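Local coordinates for protein glycoside hydrolase, family 11\:clostridium cellulosome enzyme, dockerin type i\:polysaccharide (Clostridium thermocellum, PDB 2C71) that removes acetyl groups from acetylated xylan, as a metal-dependent carbohydrate esterase of family 4 involved in plant cell-wall degradation, at residues Asp12-Asp16 against Asp156-Glu160; Thr20-Asp25 against Ile50-Met54; Pro98-Pro103 against Val116-Gly122; Ala139-Ile143 against Ile170-Leu175; Leu188-Val194 against Tyr204-Pro208. One frame throughout, in Å; residues are numbered along the deposited sequence. Where two conformers were deposited one is given.

Contact 1. Residues Asp12-Asp16 against Asp156-Glu160; sequences DDGPD and DVQPE. With MG (magnesium ion), chain B.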
# COMPACT_ATOMS: atom_id res chain seq x y z
N ASP A 12 -2.80 -3.13 0.81
CA ASP A 12 -2.14 -3.92 1.84
C ASP A 12 -2.38 -5.42 1.66
O ASP A 12 -3.36 -5.83 1.04
CB ASP A 12 -2.59 -3.48 3.23
CG ASP A 12 -1.95 -2.17 3.66
OD1 ASP A 12 -1.04 -1.69 2.96
OD2 ASP A 12 -2.37 -1.62 4.70
N ASP A 13 -1.59 -6.22 2.38
CA ASP A 13 -1.86 -7.56 2.93
C ASP A 13 -1.51 -8.72 2.00
O ASP A 13 -1.61 -9.89 2.40
CB ASP A 13 -3.29 -7.79 3.45
CG ASP A 13 -3.57 -7.15 4.82
OD1 ASP A 13 -2.75 -6.35 5.34
OD2 ASP A 13 -4.66 -7.47 5.37
N GLY A 14 -1.07 -8.40 0.77
CA GLY A 14 -0.65 -9.41 -0.17
C GLY A 14 0.86 -9.65 -0.16
O GLY A 14 1.55 -9.23 0.77
N PRO A 15 1.38 -10.38 -1.16
CA PRO A 15 0.70 -10.79 -2.38
C PRO A 15 -0.07 -12.09 -2.25
O PRO A 15 0.32 -12.99 -1.50
CB PRO A 15 1.91 -11.03 -3.33
CG PRO A 15 3.00 -11.51 -2.41
CD PRO A 15 2.85 -10.63 -1.21
N ASP A 16 -1.11 -12.21 -3.06
CA ASP A 16 -1.83 -13.47 -3.26
C ASP A 16 -1.98 -13.66 -4.75
O ASP A 16 -2.49 -12.78 -5.44
CB ASP A 16 -3.19 -13.37 -2.57
CG ASP A 16 -4.02 -14.63 -2.66
OD1 ASP A 16 -4.62 -14.91 -3.70
OD2 ASP A 16 -4.06 -15.35 -1.65
N ASP A 156 -5.56 -5.44 -1.17
CA ASP A 156 -5.70 -6.38 -2.30
C ASP A 156 -6.14 -7.72 -1.79
O ASP A 156 -6.78 -8.48 -2.54
CB ASP A 156 -4.53 -6.45 -3.25
CG ASP A 156 -3.20 -6.69 -2.57
OD1 ASP A 156 -2.92 -6.07 -1.53
OD2 ASP A 156 -2.39 -7.44 -3.21
N VAL A 157 -5.81 -8.09 -0.55
CA VAL A 157 -6.06 -9.41 -0.04
C VAL A 157 -6.83 -9.30 1.29
O VAL A 157 -6.36 -8.66 2.23
CB VAL A 157 -4.72 -10.16 0.17
CG1 VAL A 157 -4.99 -11.59 0.62
CG2 VAL A 157 -3.91 -10.19 -1.14
N GLN A 158 -7.98 -9.94 1.35
CA GLN A 158 -8.85 -10.08 2.54
C GLN A 158 -9.68 -11.32 2.31
O GLN A 158 -9.87 -11.76 1.19
CB GLN A 158 -9.81 -8.90 2.67
CG GLN A 158 -9.19 -7.64 3.24
CD GLN A 158 -8.85 -7.80 4.66
OE1 GLN A 158 -9.78 -7.98 5.53
NE2 GLN A 158 -7.59 -7.71 4.99
N PRO A 159 -10.25 -11.88 3.39
CA PRO A 159 -11.27 -12.93 3.23
C PRO A 159 -12.41 -12.42 2.35
O PRO A 159 -12.80 -11.26 2.42
CB PRO A 159 -11.72 -13.22 4.69
CG PRO A 159 -10.51 -12.82 5.54
CD PRO A 159 -9.99 -11.57 4.82
N GLU A 160 -12.98 -13.35 1.58
CA GLU A 160 -14.06 -12.99 0.66
C GLU A 160 -15.43 -13.11 1.28
O GLU A 160 -15.60 -13.80 2.29
CB GLU A 160 -13.93 -13.80 -0.60
CG GLU A 160 -12.61 -13.43 -1.29
CD GLU A 160 -12.35 -14.19 -2.56
OE1 GLU A 160 -12.85 -13.77 -3.62
OE2 GLU A 160 -11.61 -15.19 -2.48
MG MG B . -2.81 -5.16 7.08
O HOH W 1 -3.89 -3.66 6.21
O HOH W 2 -4.60 -6.07 7.61
O HOH W 3 -0.36 -5.99 -0.64
O HOH W 4 -1.88 -6.49 8.33
O HOH W 5 -2.95 -3.80 8.79

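Contact 2. Residues Thr20-Asp25 against Ile50-Met54; sequences TARVLD and IIRRM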
# COMPACT_ATOMS: atom_id res chain seq x y z
N THR A 20 -4.43 -10.73 -5.72
CA THR A 20 -3.62 -9.60 -6.16
C THR A 20 -3.73 -9.43 -7.66
O THR A 20 -3.75 -8.31 -8.18
CB THR A 20 -2.17 -9.74 -5.69
OG1 THR A 20 -2.16 -9.87 -4.26
CG2 THR A 20 -1.30 -8.58 -6.16
N ALA A 21 -3.77 -10.55 -8.40
CA ALA A 21 -3.93 -10.48 -9.86
C ALA A 21 -5.22 -9.80 -10.24
O ALA A 21 -5.26 -9.10 -11.26
CB ALA A 21 -3.80 -11.84 -10.51
N ARG A 22 -6.29 -9.95 -9.45
CA ARG A 22 -7.52 -9.23 -9.77
C ARG A 22 -7.33 -7.74 -9.74
O ARG A 22 -7.86 -7.00 -10.59
CB ARG A 22 -8.65 -9.64 -8.81
CG ARG A 22 -9.05 -11.06 -8.85
CD ARG A 22 -10.11 -11.32 -7.78
NE ARG A 22 -10.38 -12.73 -7.77
CZ ARG A 22 -10.99 -13.32 -6.78
NH1 ARG A 22 -11.33 -12.64 -5.67
NH2 ARG A 22 -11.25 -14.62 -6.88
N VAL A 23 -6.59 -7.24 -8.74
CA VAL A 23 -6.29 -5.81 -8.65
C VAL A 23 -5.38 -5.41 -9.81
O VAL A 23 -5.64 -4.40 -10.47
CB VAL A 23 -5.67 -5.46 -7.31
CG1 VAL A 23 -5.12 -4.03 -7.29
CG2 VAL A 23 -6.71 -5.61 -6.17
N LEU A 24 -4.29 -6.16 -10.06
CA LEU A 24 -3.37 -5.80 -11.13
C LEU A 24 -4.09 -5.75 -12.48
O LEU A 24 -3.75 -4.91 -13.31
CB LEU A 24 -2.18 -6.76 -11.16
CG LEU A 24 -1.21 -6.60 -9.98
CD1 LEU A 24 -0.26 -7.81 -9.91
CD2 LEU A 24 -0.39 -5.32 -10.09
N ASP A 25 -5.03 -6.65 -12.70
CA ASP A 25 -5.80 -6.63 -13.97
C ASP A 25 -6.57 -5.34 -14.12
O ASP A 25 -6.66 -4.81 -15.23
CB ASP A 25 -6.70 -7.83 -14.08
CG ASP A 25 -5.97 -9.15 -14.30
OD1 ASP A 25 -4.80 -9.20 -14.63
OD2 ASP A 25 -6.68 -10.21 -14.22
N ILE A 50 4.38 -12.61 -9.46
CA ILE A 50 3.41 -11.55 -9.29
C ILE A 50 4.02 -10.33 -8.64
O ILE A 50 3.70 -9.19 -8.95
CB ILE A 50 2.11 -12.02 -8.59
CG1 ILE A 50 1.00 -11.04 -8.91
CG2 ILE A 50 2.30 -12.28 -7.13
CD1 ILE A 50 -0.39 -11.54 -8.56
N ILE A 51 4.96 -10.55 -7.72
CA ILE A 51 5.77 -9.44 -7.14
C ILE A 51 6.52 -8.73 -8.27
O ILE A 51 6.54 -7.50 -8.34
CB ILE A 51 6.70 -10.02 -6.05
CG1 ILE A 51 5.91 -10.31 -4.78
CG2 ILE A 51 7.91 -9.17 -5.78
CD1 ILE A 51 5.53 -9.08 -3.96
N ARG A 52 7.15 -9.50 -9.17
CA ARG A 52 7.89 -8.90 -10.25
C ARG A 52 6.95 -8.20 -11.23
O ARG A 52 7.32 -7.14 -11.78
CB ARG A 52 8.81 -9.97 -10.90
CG ARG A 52 9.85 -9.46 -11.89
CD ARG A 52 10.82 -8.44 -11.35
NE ARG A 52 11.97 -8.96 -10.60
CZ ARG A 52 13.26 -8.64 -10.83
NH1 ARG A 52 13.63 -7.83 -11.82
NH2 ARG A 52 14.19 -9.07 -10.02
N ARG A 53 5.77 -8.77 -11.46
CA ARG A 53 4.78 -8.11 -12.29
C ARG A 53 4.48 -6.71 -11.78
O ARG A 53 4.27 -5.78 -12.59
CB ARG A 53 3.48 -8.94 -12.32
CG ARG A 53 2.35 -8.32 -13.12
CD ARG A 53 1.14 -9.21 -13.19
NE ARG A 53 0.03 -8.49 -13.80
CZ ARG A 53 -1.23 -8.91 -13.85
NH1 ARG A 53 -1.61 -10.01 -13.23
NH2 ARG A 53 -2.16 -8.16 -14.46
N MET A 54 4.44 -6.52 -10.45
CA MET A 54 4.21 -5.18 -9.91
C MET A 54 5.23 -4.21 -10.45
O MET A 54 4.90 -3.15 -11.01
CB MET A 54 4.27 -5.22 -8.38
CG MET A 54 3.13 -6.01 -7.76
SD MET A 54 3.44 -6.21 -5.99
CE MET A 54 1.99 -7.21 -5.60
O HOH W 6 -3.89 -11.69 -14.26

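Contact 3. Residues Pro98-Pro103 against Val116-Gly122; sequences PKFFRP and VDLVFVG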
# COMPACT_ATOMS: atom_id res chain seq x y z
N PRO A 98 12.53 -1.30 -0.18
CA PRO A 98 11.33 -0.47 0.07
C PRO A 98 11.72 0.91 0.61
O PRO A 98 12.75 1.00 1.28
CB PRO A 98 10.58 -1.29 1.11
CG PRO A 98 10.87 -2.71 0.72
CD PRO A 98 12.26 -2.72 0.08
N LYS A 99 10.93 1.94 0.33
CA LYS A 99 11.17 3.27 0.88
C LYS A 99 10.09 3.66 1.90
O LYS A 99 10.21 4.67 2.59
CB LYS A 99 11.23 4.32 -0.23
CG LYS A 99 12.49 4.24 -1.09
CD LYS A 99 12.75 5.55 -1.81
CE LYS A 99 12.82 5.35 -3.31
NZ LYS A 99 12.17 6.47 -4.06
N PHE A 100 9.05 2.84 1.96
CA PHE A 100 7.85 3.12 2.76
C PHE A 100 7.44 1.89 3.57
O PHE A 100 7.61 0.76 3.12
CB PHE A 100 6.71 3.53 1.84
CG PHE A 100 6.97 4.82 1.09
CD1 PHE A 100 6.74 6.02 1.70
CD2 PHE A 100 7.45 4.82 -0.19
CE1 PHE A 100 7.02 7.22 1.04
CE2 PHE A 100 7.71 6.00 -0.87
CZ PHE A 100 7.51 7.20 -0.26
N PHE A 101 6.90 2.19 4.74
CA PHE A 101 6.39 1.19 5.70
C PHE A 101 4.97 1.56 6.08
O PHE A 101 4.71 2.72 6.40
CB PHE A 101 7.28 1.22 6.96
CG PHE A 101 6.79 0.38 8.13
CD1 PHE A 101 6.60 -0.99 7.99
CD2 PHE A 101 6.54 0.97 9.34
CE1 PHE A 101 6.18 -1.75 9.11
CE2 PHE A 101 6.14 0.20 10.43
CZ PHE A 101 5.98 -1.15 10.31
N ARG A 102 4.07 0.59 6.11
CA ARG A 102 2.75 0.77 6.66
C ARG A 102 2.63 -0.10 7.89
O ARG A 102 2.67 -1.34 7.79
CB ARG A 102 1.64 0.37 5.72
CG ARG A 102 0.28 0.56 6.39
CD ARG A 102 -0.83 0.71 5.45
NE ARG A 102 -0.76 1.93 4.67
CZ ARG A 102 -1.08 2.06 3.38
NH1 ARG A 102 -1.45 1.02 2.64
NH2 ARG A 102 -0.97 3.24 2.79
N PRO A 103 2.51 0.50 9.08
CA PRO A 103 2.43 -0.31 10.31
C PRO A 103 1.21 -1.22 10.26
O PRO A 103 0.09 -0.79 9.92
CB PRO A 103 2.31 0.71 11.45
CG PRO A 103 2.72 1.96 10.88
CD PRO A 103 2.52 1.93 9.37
N VAL A 116 12.51 1.67 12.70
CA VAL A 116 12.19 1.48 11.28
C VAL A 116 12.66 2.72 10.50
O VAL A 116 12.11 3.81 10.65
CB VAL A 116 10.70 1.23 11.07
CG1 VAL A 116 10.41 0.96 9.56
CG2 VAL A 116 10.14 0.07 11.91
N ASP A 117 13.67 2.51 9.66
CA ASP A 117 14.25 3.56 8.82
C ASP A 117 13.60 3.61 7.44
O ASP A 117 14.26 3.52 6.41
CB ASP A 117 15.76 3.36 8.67
CG ASP A 117 16.47 4.61 8.18
OD1 ASP A 117 16.06 5.72 8.56
OD2 ASP A 117 17.45 4.47 7.41
N LEU A 118 12.28 3.76 7.46
CA LEU A 118 11.42 3.89 6.29
C LEU A 118 10.41 4.97 6.58
O LEU A 118 10.15 5.29 7.75
CB LEU A 118 10.63 2.56 6.03
CG LEU A 118 11.50 1.33 5.71
CD1 LEU A 118 10.72 0.04 5.76
CD2 LEU A 118 12.20 1.43 4.32
N VAL A 119 9.84 5.57 5.52
CA VAL A 119 8.79 6.59 5.70
C VAL A 119 7.47 5.87 6.03
O VAL A 119 7.08 4.95 5.30
CB VAL A 119 8.68 7.46 4.46
CG1 VAL A 119 7.46 8.37 4.57
CG2 VAL A 119 9.97 8.30 4.29
N PHE A 120 6.82 6.27 7.12
CA PHE A 120 5.59 5.66 7.58
C PHE A 120 4.39 6.26 6.85
O PHE A 120 4.23 7.49 6.80
CB PHE A 120 5.37 5.89 9.06
CG PHE A 120 6.19 5.01 9.99
CD1 PHE A 120 7.56 4.89 9.88
CD2 PHE A 120 5.56 4.36 11.04
CE1 PHE A 120 8.30 4.14 10.79
CE2 PHE A 120 6.28 3.58 11.95
CZ PHE A 120 7.64 3.47 11.82
N VAL A 121 3.55 5.40 6.29
CA VAL A 121 2.33 5.85 5.61
C VAL A 121 1.09 5.20 6.22
O VAL A 121 1.10 4.02 6.57
CB VAL A 121 2.38 5.54 4.10
CG1 VAL A 121 3.37 6.46 3.40
CG2 VAL A 121 2.74 4.08 3.87
N GLY A 122 0.03 5.99 6.34
CA GLY A 122 -1.28 5.45 6.69
C GLY A 122 -2.28 5.56 5.55
O GLY A 122 -2.22 4.80 4.59

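Contact 4. Residues Ala139-Ile143 against Ile170-Leu175; sequences AAAVI and IIIPTL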
# COMPACT_ATOMS: atom_id res chain seq x y z
N ALA A 139 -16.21 2.18 -3.11
CA ALA A 139 -15.90 3.29 -4.01
C ALA A 139 -16.40 4.62 -3.47
O ALA A 139 -15.68 5.62 -3.52
CB ALA A 139 -16.51 3.01 -5.40
N ALA A 140 -17.63 4.65 -2.94
CA ALA A 140 -18.19 5.89 -2.40
C ALA A 140 -17.32 6.41 -1.26
O ALA A 140 -17.11 7.63 -1.12
CB ALA A 140 -19.63 5.70 -1.98
N ALA A 141 -16.81 5.49 -0.45
CA ALA A 141 -15.99 5.85 0.70
C ALA A 141 -14.70 6.53 0.26
O ALA A 141 -14.27 7.52 0.86
CB ALA A 141 -15.68 4.62 1.54
N VAL A 142 -14.09 6.01 -0.80
CA VAL A 142 -12.87 6.59 -1.35
C VAL A 142 -13.15 7.93 -2.01
O VAL A 142 -12.50 8.93 -1.71
CB VAL A 142 -12.21 5.65 -2.38
CG1 VAL A 142 -11.06 6.36 -3.08
CG2 VAL A 142 -11.72 4.38 -1.70
N ILE A 143 -14.13 7.95 -2.92
CA ILE A 143 -14.38 9.14 -3.77
C ILE A 143 -14.78 10.34 -2.93
O ILE A 143 -14.38 11.47 -3.25
CB ILE A 143 -15.41 8.80 -4.81
CG1 ILE A 143 -14.85 7.81 -5.84
CG2 ILE A 143 -16.10 10.07 -5.39
CD1 ILE A 143 -15.93 7.10 -6.60
N ILE A 170 -15.26 2.00 -10.39
CA ILE A 170 -15.88 3.27 -10.08
C ILE A 170 -14.83 4.30 -9.68
O ILE A 170 -14.83 5.43 -10.19
CB ILE A 170 -16.96 3.13 -9.00
CG1 ILE A 170 -18.05 2.18 -9.46
CG2 ILE A 170 -17.52 4.47 -8.60
CD1 ILE A 170 -18.95 1.70 -8.33
N ILE A 171 -13.95 3.94 -8.75
CA ILE A 171 -12.96 4.89 -8.24
C ILE A 171 -12.12 5.51 -9.34
O ILE A 171 -11.93 6.73 -9.35
CB ILE A 171 -12.05 4.20 -7.19
CG1 ILE A 171 -12.85 3.79 -5.94
CG2 ILE A 171 -10.88 5.08 -6.83
CD1 ILE A 171 -12.13 2.78 -5.06
N ILE A 172 -11.53 4.67 -10.19
CA ILE A 172 -10.55 5.19 -11.15
C ILE A 172 -11.22 6.14 -12.16
O ILE A 172 -10.78 7.29 -12.31
CB ILE A 172 -9.68 4.07 -11.73
CG1 ILE A 172 -8.77 3.50 -10.64
CG2 ILE A 172 -8.88 4.64 -12.93
CD1 ILE A 172 -8.08 2.20 -11.02
N PRO A 173 -12.30 5.71 -12.83
CA PRO A 173 -12.95 6.67 -13.78
C PRO A 173 -13.46 7.93 -13.10
O PRO A 173 -13.35 9.03 -13.65
CB PRO A 173 -14.04 5.83 -14.41
CG PRO A 173 -13.58 4.40 -14.28
CD PRO A 173 -12.87 4.36 -12.98
N THR A 174 -14.04 7.80 -11.89
CA THR A 174 -14.60 8.97 -11.23
C THR A 174 -13.51 9.96 -10.88
O THR A 174 -13.63 11.16 -11.18
CB THR A 174 -15.37 8.61 -9.95
OG1 THR A 174 -16.51 7.84 -10.28
CG2 THR A 174 -15.81 9.86 -9.17
N LEU A 175 -12.42 9.50 -10.27
CA LEU A 175 -11.40 10.45 -9.89
C LEU A 175 -10.69 11.02 -11.14
O LEU A 175 -10.37 12.21 -11.17
CB LEU A 175 -10.41 9.83 -8.90
CG LEU A 175 -11.02 9.45 -7.55
CD1 LEU A 175 -9.95 8.96 -6.57
CD2 LEU A 175 -11.87 10.63 -6.95

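Contact 5. Residues Leu188-Val194 against Tyr204-Pro208; sequences LFTLKGV and YNSVP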
# COMPACT_ATOMS: atom_id res chain seq x y z
N LEU A 188 4.33 10.52 -5.70
CA LEU A 188 3.57 11.53 -4.97
C LEU A 188 4.50 12.49 -4.23
O LEU A 188 4.37 13.71 -4.32
CB LEU A 188 2.62 10.84 -3.99
CG LEU A 188 1.77 11.78 -3.15
CD1 LEU A 188 0.92 12.70 -4.04
CD2 LEU A 188 0.86 10.99 -2.15
N PHE A 189 5.45 11.95 -3.48
CA PHE A 189 6.42 12.78 -2.78
C PHE A 189 7.20 13.64 -3.78
O PHE A 189 7.37 14.84 -3.61
CB PHE A 189 7.38 11.94 -1.96
CG PHE A 189 6.82 11.55 -0.58
CD1 PHE A 189 5.80 10.64 -0.46
CD2 PHE A 189 7.35 12.12 0.55
CE1 PHE A 189 5.33 10.30 0.86
CE2 PHE A 189 6.92 11.79 1.81
CZ PHE A 189 5.90 10.90 1.94
N THR A 190 7.74 13.00 -4.81
CA THR A 190 8.65 13.69 -5.76
C THR A 190 7.90 14.84 -6.46
O THR A 190 8.43 15.95 -6.58
CB THR A 190 9.21 12.67 -6.73
OG1 THR A 190 9.92 11.62 -6.05
CG2 THR A 190 10.19 13.29 -7.68
N LEU A 191 6.71 14.57 -6.95
CA LEU A 191 5.98 15.57 -7.72
C LEU A 191 5.51 16.72 -6.86
O LEU A 191 5.26 17.84 -7.37
CB LEU A 191 4.75 14.93 -8.42
CG LEU A 191 5.10 13.97 -9.52
CD1 LEU A 191 3.89 13.07 -9.83
CD2 LEU A 191 5.53 14.70 -10.79
N LYS A 192 5.37 16.50 -5.56
CA LYS A 192 5.00 17.52 -4.57
C LYS A 192 6.23 18.22 -3.98
O LYS A 192 6.08 19.16 -3.20
CB LYS A 192 4.18 16.89 -3.44
CG LYS A 192 2.86 16.32 -3.80
CD LYS A 192 1.86 17.33 -4.11
CE LYS A 192 0.41 16.74 -4.21
NZ LYS A 192 -0.42 17.84 -4.69
N GLY A 193 7.43 17.78 -4.32
CA GLY A 193 8.65 18.39 -3.82
C GLY A 193 8.94 18.08 -2.36
O GLY A 193 9.64 18.86 -1.69
N VAL A 194 8.44 16.97 -1.84
CA VAL A 194 8.65 16.59 -0.43
C VAL A 194 9.71 15.50 -0.41
O VAL A 194 9.52 14.43 -1.01
CB VAL A 194 7.37 16.05 0.20
CG1 VAL A 194 7.62 15.59 1.64
CG2 VAL A 194 6.29 17.14 0.13
N TYR A 204 2.38 9.62 7.49
CA TYR A 204 1.75 10.39 6.40
C TYR A 204 0.46 9.75 6.01
O TYR A 204 0.41 8.59 5.56
CB TYR A 204 2.63 10.41 5.18
CG TYR A 204 3.89 11.21 5.31
CD1 TYR A 204 5.02 10.72 5.95
CD2 TYR A 204 3.97 12.50 4.74
CE1 TYR A 204 6.19 11.44 6.03
CE2 TYR A 204 5.15 13.21 4.79
CZ TYR A 204 6.25 12.68 5.47
OH TYR A 204 7.44 13.41 5.55
N ASN A 205 -0.66 10.48 6.14
CA ASN A 205 -1.95 10.09 5.57
C ASN A 205 -2.20 10.78 4.23
O ASN A 205 -3.10 10.41 3.48
CB ASN A 205 -3.09 10.38 6.53
CG ASN A 205 -2.93 9.65 7.83
OD1 ASN A 205 -2.78 8.40 7.81
ND2 ASN A 205 -2.96 10.35 8.91
N SER A 206 -1.36 11.76 3.91
CA SER A 206 -1.44 12.58 2.73
C SER A 206 -0.08 13.24 2.57
O SER A 206 0.74 13.22 3.49
CB SER A 206 -2.45 13.67 2.90
OG SER A 206 -2.20 14.49 4.00
N VAL A 207 0.12 13.81 1.38
CA VAL A 207 1.34 14.58 1.09
C VAL A 207 0.94 15.92 0.55
O VAL A 207 0.20 15.99 -0.41
CB VAL A 207 2.25 13.85 0.08
CG1 VAL A 207 3.51 14.68 -0.21
CG2 VAL A 207 2.62 12.43 0.58
N PRO A 208 1.47 17.03 1.16
CA PRO A 208 2.32 17.11 2.34
C PRO A 208 1.57 16.66 3.59
O PRO A 208 0.33 16.52 3.59
CB PRO A 208 2.76 18.59 2.39
CG PRO A 208 1.82 19.29 1.62
CD PRO A 208 1.19 18.38 0.62
O HOH W 7 -1.34 18.03 -1.55

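Contact 1. Residues Asp12-Asp16 against Asp156-Glu160
The Asp13 carboxylate and the Gln158 amide are the flat groups that meet here, with their planes 42° apart. Gln158 NE2 lies 3.0 Å from Asp13 OD2, and the same NE2 donates a weak hydrogen bond to Val157 O. The other carboxylate oxygen, Asp13 OD1, binds the magnesium ion at 2.1 Å. Water 2, a ligand of the metal, donates to Asp13 OD2, so the carboxylate is tied to the site through both oxygens. Three more waters and His64 NE2 complete six ligands. Water 1, one of these, donates to Asp12 OD2, while Asp12 OD1 forms a salt bridge with Arg102. Between the backbones, Asp156 N donates to Asp12 O (3.1 Å), with a bent N-H...O angle of 137°. Water 3 accepts from Gly14 N at 2.9 Å; it lies 2.7 Å from Asp156 OD1 and probably donates to it. Asp156 OD2 turns to Thr20 OG1. Val157 fills the apolar middle. Its CG2 packs 3.5 Å from Gly14 CA and 3.6 Å from Asp16 CB. Asp16 N-caps helix 17-30 through OD1, bonded to Leu19 N. The peptide before Pro15 is cis, where the chain turns toward that helix. The two loops follow parallel strands 6-12 and 151-155. An Asp-Asp-Gly-Pro loop holding a metal at such strand ends is typical of the NodB-type polysaccharide deacetylase active site.

Contact 2. Residues Thr20-Asp25 against Ile50-Met54
Leu24 and Ile50 form the apolar centre, with Leu24 CD1 3.6 Å from Ile50 CG1. The Ile50 CG1 branch is anti to its backbone nitrogen (chi1 -159°) and carries CD1 across to the other helix, against Thr20 CB and Ala21. Beside it, Thr20 CG2 meets Met54 CE at 3.6 Å, the two side chains crossing at about a right angle. The Thr20 hydroxyl serves the loop of contact 1. Moving outward, the extended Arg53 slides past Leu24 in the opposite direction. Leu24 CB sits over the centre of one face of the guanidinium, 3.5 Å above its plane. At the guanidinium edge, Arg53 NH2 makes a nearly straight salt-bridge hydrogen bond (175°) to Asp25 OD1 at 2.8 Å. It meets the anti side of the carboxylate. Water 6 closes a second link, donating to Asp25 OD1 and accepting from Arg53 NH1 at 3.0 Å. Asp28 is another carboxylate partner of Arg53 NH2. The axes of the two short helical segments approach to 11.1 Å, at 23°. Two near-parallel helices side by side, with Phe36 of strand 35-38 touching both Leu24 and Met54, are typical of successive beta-alpha units in the NodB fold.

Contact 3. Residues Pro98-Pro103 against Val116-Gly122
Phe101 swings its ring anti to the backbone nitrogen (chi1 172°), whereas Phe120 holds CG anti to the carbonyl carbon (chi1 -78°). The two side chains run alongside each other, pointing the same way, and their rings meet edge to face. They belong to a parallel beta-alpha-beta unit, strand 100-101, helix 110-115 and strand 119-120. The pair is T-shaped, with planes at 82° and centroids 5.0 Å apart. The edge of Phe101 points at the face of Phe120, and Phe101 CD2 stands 3.6 Å above the centre of that ring. Pro103 CG also touches the Phe120 ring, and Phe113 stacks on it. Val116 CG1 makes an off-centre CH-pi contact with the Phe101 ring, and Leu118 CB packs on Phe101 CB. The other face of this small sheet carries Phe100 and Val119, which point the same way, with Phe100 CD1 3.7 Å from Val119 CB. Helix 185-192 packs on that face. In the conformer given, the chi3 bend of Arg102, whose NH1 pairs with Asp12, puts its guanidinium edge at Val121 O, and NE donates a weak hydrogen bond there. Between the strands, three backbone bonds set the parallel register. Val119 N donates to Lys99 O at 3.1 Å, Val121 N to Phe101 O at 2.9 Å and Phe101 N to Val119 O at 2.8 Å.

Contact 4. Residues Ala139-Ile143 against Ile170-Leu175
Ile170 O is gripped twice within its own helix, by Thr174 OG1 at 2.9 Å and by Thr174 N at 3.0 Å. The hydroxyl comes from above the carbonyl plane. With OG1 anti to its carbonyl carbon (chi1 -66°), Thr174 engages its polar atom along the helix and presents CB and CG2 to Ile143. Ile143 is the knob of a knobs-into-holes contact, seated among Ile170, Ile171, Thr174 and Leu175. Its CD1 touches Thr174 CB at 3.7 Å and Ile170 CG2 at 3.7 Å. The Ile143 side chain crosses those of Ile170 and Thr174 at about a right angle. One turn earlier, the small Ala139 lets the backbones come close. Ala139 CB rests 3.6 Å from Ile170 CB, while Ile171 CG1 lies 3.6 Å from Ala139 CA. Ile171 CD1 continues to Val142, meeting its CG2 at 3.7 Å. Between the segments the contact is made by apolar groups. Helix 164-177 is kinked where the N of Ile170 and of Pro173 lacks a bond to the turn before. The axes of the two short segments approach to 9.5 Å, with a crossing angle of -34°. Helix 135-145 and helix 164-177, joined in the chain through strand 151-155, lie side by side as neighbouring outer helices typical of this barrel-like beta-alpha fold.

Contact 5. Residues Leu188-Val194 against Tyr204-Pro208
Val207 leads into the contact with CB, which lies 3.9 Å from Leu188 CG. CG1 is anti to the backbone nitrogen (chi1 180°) and turns toward the end of the helix. There it meets Val194 CG2 at 3.7 Å and Lys192 CB at 4.0 Å. The other methyl, Val207 CG2, touches Leu188 CD2 at 3.6 Å, the two side chains tip to tip. It also sits over the face of Phe189, 3.9 Å from the ring centroid, in a CH-pi contact. The Phe189 ring in turn directs its edge at the face of Tyr204. The centroids are 4.9 Å apart and the planes are at 62°. On the polar side, Val207 O accepts from water 7 at 2.8 Å, and Lys192 NZ donates weakly to the same water. Asp148 is the salt-bridge partner of that amine. Gly193, with positive phi, ends the helix in a Schellman motif, after which the chain turns and Val194 comes round against Val207. The peptide before Pro208 is cis. Helix 185-192 lies against strand 6-12 through Leu188 and against strand 119-120 through Phe189, and the Tyr204 loop bonds by its backbone to Phe120 and Gly122.

Overall arrangement
From the N terminus, strand 6-12 leads into contact 1, which closes the longest loop by joining 12-16 to 156-160. Contact 2 nests inside it, pairing the first two helices and closing the loop through strand 35-38. It meets contact 1 where Thr20 bonds to Asp156 and Arg22 to Glu160. Contact 3 is nested there too. It closes a short beta-alpha-beta loop and reaches contact 1 through Arg102 and Asp12. Contact 4 crosses contact 1: it closes a loop through strand 151-155, tying helix 135-145 to helix 164-177. Contact 5 follows in series, closing a short C-terminal loop onto helix 185-192 and joining contact 3 through Tyr204 and Phe189.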